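Local coordinates for protein beta-2-microglobulin (Danio rerio, PDB 4M9O) that forms the light-chain component of class I major histocompatibility complexes, which present peptide antigens to the immune system, at residues 26-31 and 63-68; 37-42 and 82-87. All coordinates share one frame; numbering follows the deposited sequence.

Interaction 1 of 2, residues 26-31 and 63-68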
loop_
_atom_site.group_PDB
_atom_site.type_symbol
_atom_site.label_atom_id
_atom_site.label_comp_id
_atom_site.label_asym_id
_atom_site.label_seq_id
_atom_site.Cartn_x
_atom_site.Cartn_y
_atom_site.Cartn_z
ATOM N N ILE A 26 -5.877 -0.911 -1.026
ATOM C CA ILE A 26 -5.172 -0.916 0.251
ATOM C C ILE A 26 -3.725 -1.381 0.203
ATOM O O ILE A 26 -3.445 -2.359 -0.387
ATOM C CB ILE A 26 -5.926 -1.778 1.277
ATOM C CG1 ILE A 26 -7.397 -1.422 1.311
ATOM C CG2 ILE A 26 -5.308 -1.693 2.617
ATOM C CD1 ILE A 26 -8.295 -2.501 1.699
ATOM N N CYS A 27 -2.826 -0.661 0.845
ATOM C CA CYS A 27 -1.446 -1.060 1.012
ATOM C C CYS A 27 -1.124 -1.117 2.477
ATOM O O CYS A 27 -1.166 -0.154 3.126
ATOM C CB CYS A 27 -0.486 -0.099 0.341
ATOM S SG CYS A 27 1.257 -0.525 0.354
ATOM N N TYR A 28 -0.780 -2.274 2.961
ATOM C CA TYR A 28 -0.501 -2.514 4.354
ATOM C C TYR A 28 0.949 -2.852 4.557
ATOM O O TYR A 28 1.470 -3.724 3.932
ATOM C CB TYR A 28 -1.382 -3.612 4.885
ATOM C CG TYR A 28 -1.132 -4.034 6.298
ATOM C CD1 TYR A 28 -1.596 -3.300 7.339
ATOM C CD2 TYR A 28 -0.493 -5.219 6.581
ATOM C CE1 TYR A 28 -1.405 -3.700 8.599
ATOM C CE2 TYR A 28 -0.291 -5.616 7.841
ATOM C CZ TYR A 28 -0.754 -4.855 8.849
ATOM O OH TYR A 28 -0.588 -5.197 10.104
ATOM N N VAL A 29 1.582 -2.108 5.440
ATOM C CA VAL A 29 2.979 -2.232 5.710
ATOM C C VAL A 29 3.261 -2.520 7.178
ATOM O O VAL A 29 2.754 -1.901 8.045
ATOM C CB VAL A 29 3.757 -1.033 5.262
ATOM C CG1 VAL A 29 5.174 -1.273 5.475
ATOM C CG2 VAL A 29 3.507 -0.719 3.856
ATOM N N SER A 30 4.079 -3.516 7.405
ATOM C CA SER A 30 4.250 -4.038 8.709
ATOM C C SER A 30 5.621 -4.593 9.023
ATOM O O SER A 30 6.321 -4.942 8.172
ATOM C CB SER A 30 3.200 -5.125 8.913
ATOM O OG SER A 30 3.272 -5.628 10.186
ATOM N N SER A 31 5.917 -4.701 10.296
ATOM C CA SER A 31 7.106 -5.329 10.857
ATOM C C SER A 31 8.471 -4.784 10.466
ATOM O O SER A 31 9.375 -5.513 10.317
ATOM C CB SER A 31 7.078 -6.819 10.582
ATOM O OG SER A 31 5.850 -7.360 10.866
ATOM N N GLN A 63 6.196 -4.400 17.136
ATOM C CA GLN A 63 5.596 -4.306 15.834
ATOM C C GLN A 63 4.981 -2.977 15.418
ATOM O O GLN A 63 4.071 -2.500 15.991
ATOM C CB GLN A 63 4.622 -5.436 15.601
ATOM C CG GLN A 63 4.271 -5.574 14.158
ATOM C CD GLN A 63 3.250 -6.607 13.911
ATOM O OE1 GLN A 63 2.220 -6.612 14.526
ATOM N NE2 GLN A 63 3.523 -7.482 13.004
ATOM N N PHE A 64 5.515 -2.433 14.372
ATOM C CA PHE A 64 5.023 -1.229 13.788
ATOM C C PHE A 64 4.155 -1.588 12.576
ATOM O O PHE A 64 4.482 -2.462 11.854
ATOM C CB PHE A 64 6.198 -0.342 13.375
ATOM C CG PHE A 64 6.975 0.261 14.532
ATOM C CD1 PHE A 64 6.492 1.312 15.222
ATOM C CD2 PHE A 64 8.210 -0.192 14.864
ATOM C CE1 PHE A 64 7.191 1.841 16.228
ATOM C CE2 PHE A 64 8.889 0.359 15.870
ATOM C CZ PHE A 64 8.388 1.355 16.545
ATOM N N HIS A 65 3.058 -0.892 12.382
ATOM C CA HIS A 65 2.281 -1.032 11.183
ATOM C C HIS A 65 1.551 0.216 10.705
ATOM O O HIS A 65 1.181 1.042 11.464
ATOM C CB HIS A 65 1.368 -2.259 11.179
ATOM C CG HIS A 65 0.287 -2.214 12.187
ATOM N ND1 HIS A 65 -0.937 -1.645 11.939
ATOM C CD2 HIS A 65 0.243 -2.657 13.451
ATOM C CE1 HIS A 65 -1.696 -1.756 13.004
ATOM N NE2 HIS A 65 -1.004 -2.374 13.936
ATOM N N LEU A 66 1.389 0.293 9.414
ATOM C CA LEU A 66 0.800 1.399 8.751
ATOM C C LEU A 66 -0.050 0.938 7.579
ATOM O O LEU A 66 0.320 0.058 6.890
ATOM C CB LEU A 66 1.932 2.273 8.259
ATOM C CG LEU A 66 1.749 3.730 7.954
ATOM C CD1 LEU A 66 1.360 4.486 9.168
ATOM C CD2 LEU A 66 3.026 4.300 7.397
ATOM N N THR A 67 -1.157 1.603 7.351
ATOM C CA THR A 67 -2.033 1.336 6.238
ATOM C C THR A 67 -2.376 2.564 5.394
ATOM O O THR A 67 -2.767 3.546 5.894
ATOM C CB THR A 67 -3.321 0.678 6.730
ATOM O OG1 THR A 67 -3.008 -0.551 7.341
ATOM C CG2 THR A 67 -4.285 0.450 5.631
ATOM N N LYS A 68 -2.204 2.471 4.105
ATOM C CA LYS A 68 -2.619 3.497 3.195
ATOM C C LYS A 68 -3.732 2.983 2.279
ATOM O O LYS A 68 -3.624 1.936 1.744
ATOM C CB LYS A 68 -1.428 3.981 2.387
ATOM C CG LYS A 68 -1.708 4.988 1.403
ATOM C CD LYS A 68 -1.195 6.271 1.877
ATOM C CE LYS A 68 -0.463 7.011 0.860
ATOM N NZ LYS A 68 -0.002 8.223 1.435
#
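Y28 and T67 face each other as a non-hydrogen-bonded pair of antiparallel strands, and they and K68 have the most surface buried here. The tyrosine's CG lies anti to its backbone N (chi1 176°), which turns the ring so that its CD1 edge comes up to T67, OG1 lying in the ring plane 3.1 Å from Y28 CD1. At the far end of the ring Y28 OH rests 3.7 Å from H65 CB, and the two rings are inclined at 43°. A long flat side chain suits this partly exposed face because it can span two residues of the partner strand. T67 turns its methyl the other way, to I26, CG2 to CG2 at 3.8 Å.

K68 pairs with C27 on the buried face: C27 N donates to K68 O at 2.9 Å, nearly straight at 172°, and K68 N returns a bond to C27 O. A lysine is tolerated here because its long chain leads away from C27 and carries NZ to weak hydrogen bonds with Q53 OE1 and I39 O. V29 and L66 repeat the reciprocal backbone bonds, both apolar as the core requires. Further along, Q63 reaches out with an extended chain and gives NE2-H to S31 OG at 3.2 Å, with the hydroxyl near its amide plane. Were this glutamine cut back to an alanine, S31 OG would probably lose its amide donor, leaving S31 tied to this strand through its backbone N and F64 O.

Strand 8-13 hydrogen-bonds to the outer side of 26-31, and strand 52-59 to that of 63-68, so the contact is the central pair of a four-stranded sheet whose buried face packs on strand 38-43.

Interaction 2 of 2, residues 37-42 and 82-87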
loop_
_atom_site.group_PDB
_atom_site.type_symbol
_atom_site.label_atom_id
_atom_site.label_comp_id
_atom_site.label_asym_id
_atom_site.label_seq_id
_atom_site.Cartn_x
_atom_site.Cartn_y
_atom_site.Cartn_z
ATOM N N ILE A 37 9.264 5.429 7.700
ATOM C CA ILE A 37 8.813 4.837 6.489
ATOM C C ILE A 37 7.961 5.803 5.653
ATOM O O ILE A 37 7.409 6.707 6.160
ATOM C CB ILE A 37 8.085 3.512 6.790
ATOM C CG1 ILE A 37 8.179 2.561 5.614
ATOM C CG2 ILE A 37 6.689 3.756 7.211
ATOM C CD1 ILE A 37 8.024 1.184 5.947
ATOM N N SER A 38 7.864 5.569 4.372
ATOM C CA SER A 38 6.884 6.264 3.579
ATOM C C SER A 38 6.266 5.498 2.429
ATOM O O SER A 38 6.902 4.712 1.794
ATOM C CB SER A 38 7.371 7.639 3.188
ATOM O OG SER A 38 7.773 7.716 1.911
ATOM N N ILE A 39 4.997 5.732 2.227
ATOM C CA ILE A 39 4.159 4.952 1.361
ATOM C C ILE A 39 3.364 5.828 0.404
ATOM O O ILE A 39 2.820 6.800 0.797
ATOM C CB ILE A 39 3.119 4.175 2.170
ATOM C CG1 ILE A 39 3.752 3.285 3.202
ATOM C CG2 ILE A 39 2.186 3.404 1.311
ATOM C CD1 ILE A 39 2.808 2.746 4.101
ATOM N N GLU A 40 3.280 5.423 -0.844
ATOM C CA GLU A 40 2.422 6.071 -1.838
ATOM C C GLU A 40 1.679 5.064 -2.664
ATOM O O GLU A 40 2.154 4.002 -2.900
ATOM C CB GLU A 40 3.154 6.997 -2.796
ATOM C CG GLU A 40 3.874 8.167 -2.211
ATOM C CD GLU A 40 3.010 9.111 -1.425
ATOM O OE1 GLU A 40 1.832 9.339 -1.750
ATOM O OE2 GLU A 40 3.532 9.647 -0.461
ATOM N N LEU A 41 0.492 5.421 -3.091
ATOM C CA LEU A 41 -0.321 4.577 -3.927
ATOM C C LEU A 41 -0.291 5.196 -5.305
ATOM O O LEU A 41 -0.432 6.354 -5.439
ATOM C CB LEU A 41 -1.742 4.469 -3.405
ATOM C CG LEU A 41 -2.028 3.584 -2.203
ATOM C CD1 LEU A 41 -3.437 3.676 -1.690
ATOM C CD2 LEU A 41 -1.686 2.230 -2.541
ATOM N N LEU A 42 -0.060 4.401 -6.315
ATOM C CA LEU A 42 0.097 4.900 -7.660
ATOM C C LEU A 42 -0.840 4.306 -8.676
ATOM O O LEU A 42 -1.095 3.160 -8.666
ATOM C CB LEU A 42 1.526 4.716 -8.107
ATOM C CG LEU A 42 2.568 5.580 -7.430
ATOM C CD1 LEU A 42 3.366 4.813 -6.545
ATOM C CD2 LEU A 42 3.406 6.322 -8.351
ATOM N N CYS A 82 1.809 0.168 -5.124
ATOM C CA CYS A 82 2.117 0.757 -3.842
ATOM C C CYS A 82 3.599 0.927 -3.778
ATOM O O CYS A 82 4.309 0.033 -4.030
ATOM C CB CYS A 82 1.646 -0.113 -2.687
ATOM S SG CYS A 82 2.048 0.422 -1.088
ATOM N N SER A 83 4.043 2.109 -3.448
ATOM C CA SER A 83 5.445 2.409 -3.377
ATOM C C SER A 83 5.874 2.614 -1.932
ATOM O O SER A 83 5.324 3.416 -1.279
ATOM C CB SER A 83 5.718 3.635 -4.198
ATOM O OG SER A 83 7.056 3.925 -4.363
ATOM N N VAL A 84 6.851 1.858 -1.468
ATOM C CA VAL A 84 7.335 1.926 -0.097
ATOM C C VAL A 84 8.827 2.270 0.058
ATOM O O VAL A 84 9.665 1.587 -0.424
ATOM C CB VAL A 84 7.041 0.620 0.648
ATOM C CG1 VAL A 84 7.451 0.684 2.043
ATOM C CG2 VAL A 84 5.630 0.220 0.529
ATOM N N ARG A 85 9.124 3.338 0.767
ATOM C CA ARG A 85 10.470 3.727 1.078
ATOM C C ARG A 85 10.821 3.520 2.558
ATOM O O ARG A 85 10.175 4.013 3.426
ATOM C CB ARG A 85 10.734 5.160 0.642
ATOM C CG ARG A 85 12.136 5.677 0.851
ATOM C CD ARG A 85 12.481 6.721 -0.155
ATOM N NE ARG A 85 13.864 7.161 -0.162
ATOM C CZ ARG A 85 14.792 6.802 -1.034
ATOM N NH1 ARG A 85 14.550 5.934 -1.980
ATOM N NH2 ARG A 85 15.994 7.311 -0.927
ATOM N N HIS A 86 11.847 2.725 2.759
ATOM C CA HIS A 86 12.423 2.415 4.043
ATOM C C HIS A 86 13.933 2.355 3.909
ATOM O O HIS A 86 14.415 1.767 3.006
ATOM C CB HIS A 86 11.915 1.055 4.459
ATOM C CG HIS A 86 12.256 0.662 5.849
ATOM N ND1 HIS A 86 12.976 -0.453 6.134
ATOM C CD2 HIS A 86 11.968 1.230 7.031
ATOM C CE1 HIS A 86 13.115 -0.569 7.428
ATOM N NE2 HIS A 86 12.516 0.445 7.996
ATOM N N MET A 87 14.666 2.956 4.828
ATOM C CA MET A 87 16.118 2.896 4.847
ATOM C C MET A 87 16.754 3.337 3.533
ATOM O O MET A 87 17.666 2.749 3.082
ATOM C CB MET A 87 16.600 1.486 5.174
ATOM C CG MET A 87 16.318 0.982 6.563
ATOM S SD MET A 87 17.075 1.977 7.717
ATOM C CE MET A 87 18.619 1.177 7.795
#
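The second sheet of the immunoglobulin C1-type beta-sandwich has residues 37-42 and 82-87 at its centre, two antiparallel strands whose 82-87 side carries one cysteine of the domain's characteristic disulfide. Two hydrogen-bonded pairs fasten the backbones. S38 and R85 exchange two bonds, R85 N to S38 O at 2.8 Å being the shorter, and E40 and S83 do the same, with S83 N reaching E40 O at 2.7 Å and 176°, almost straight.

Residues alternate between the faces. I39, L41, C82 and V84 point into the sandwich, where the branched aliphatics I39, L41 and V84 fill the apolar interior round the sulfur of C82: I39 sends CG2 to C82 SG at 3.8 Å, and L41 lays CD2 against C82 CB at 4.1 Å. The cysteine's SG is anti to its backbone N (chi1 176°), a turn that brings the sulfur beside I39 and toward its partner C27 in the facing sheet.

S38, E40, S83 and R85 occupy the other face, which favours polar or charged ends. Small S83 leaves room for L42, whose CD1 comes to 3.5 Å from S83 CB, while S83 OG is hydrogen-bonded to K92 on strand 89-94. R85 stretches away from S38, and its NH1 bonds T90 OG1 on that same strand.

Toward the end of the pairing, H86 is fixed through NE2 to P34 O, and I37 crosses between V84 and H86. There I37 CD1 lies 4.0 Å from V84 CG1, and I37 CG1 sits 3.3 Å from R85 O.

Interactions 1 and 2 are the central strand pairs of the two sheets of one sandwich, their centres about 10 Å apart. The disulfide joins them covalently, C27 SG to C82 SG at 1.9 Å, one cysteine from each contact. Beside it I39 of interaction 2 fits between two side chains of interaction 1: its CD1 is 3.5 Å from V29 CG2 and 3.7 Å from L66 CD2. The amine of K68, weakly bonded to the I39 carbonyl 3.2 Å away (NZ to O), also brings interaction 1 near the carboxylate of E40, though only at long range. Along the chain the four segments alternate between the sheets, 26-31, 37-42, 63-68, 82-87, so the polypeptide crosses the sandwich repeatedly.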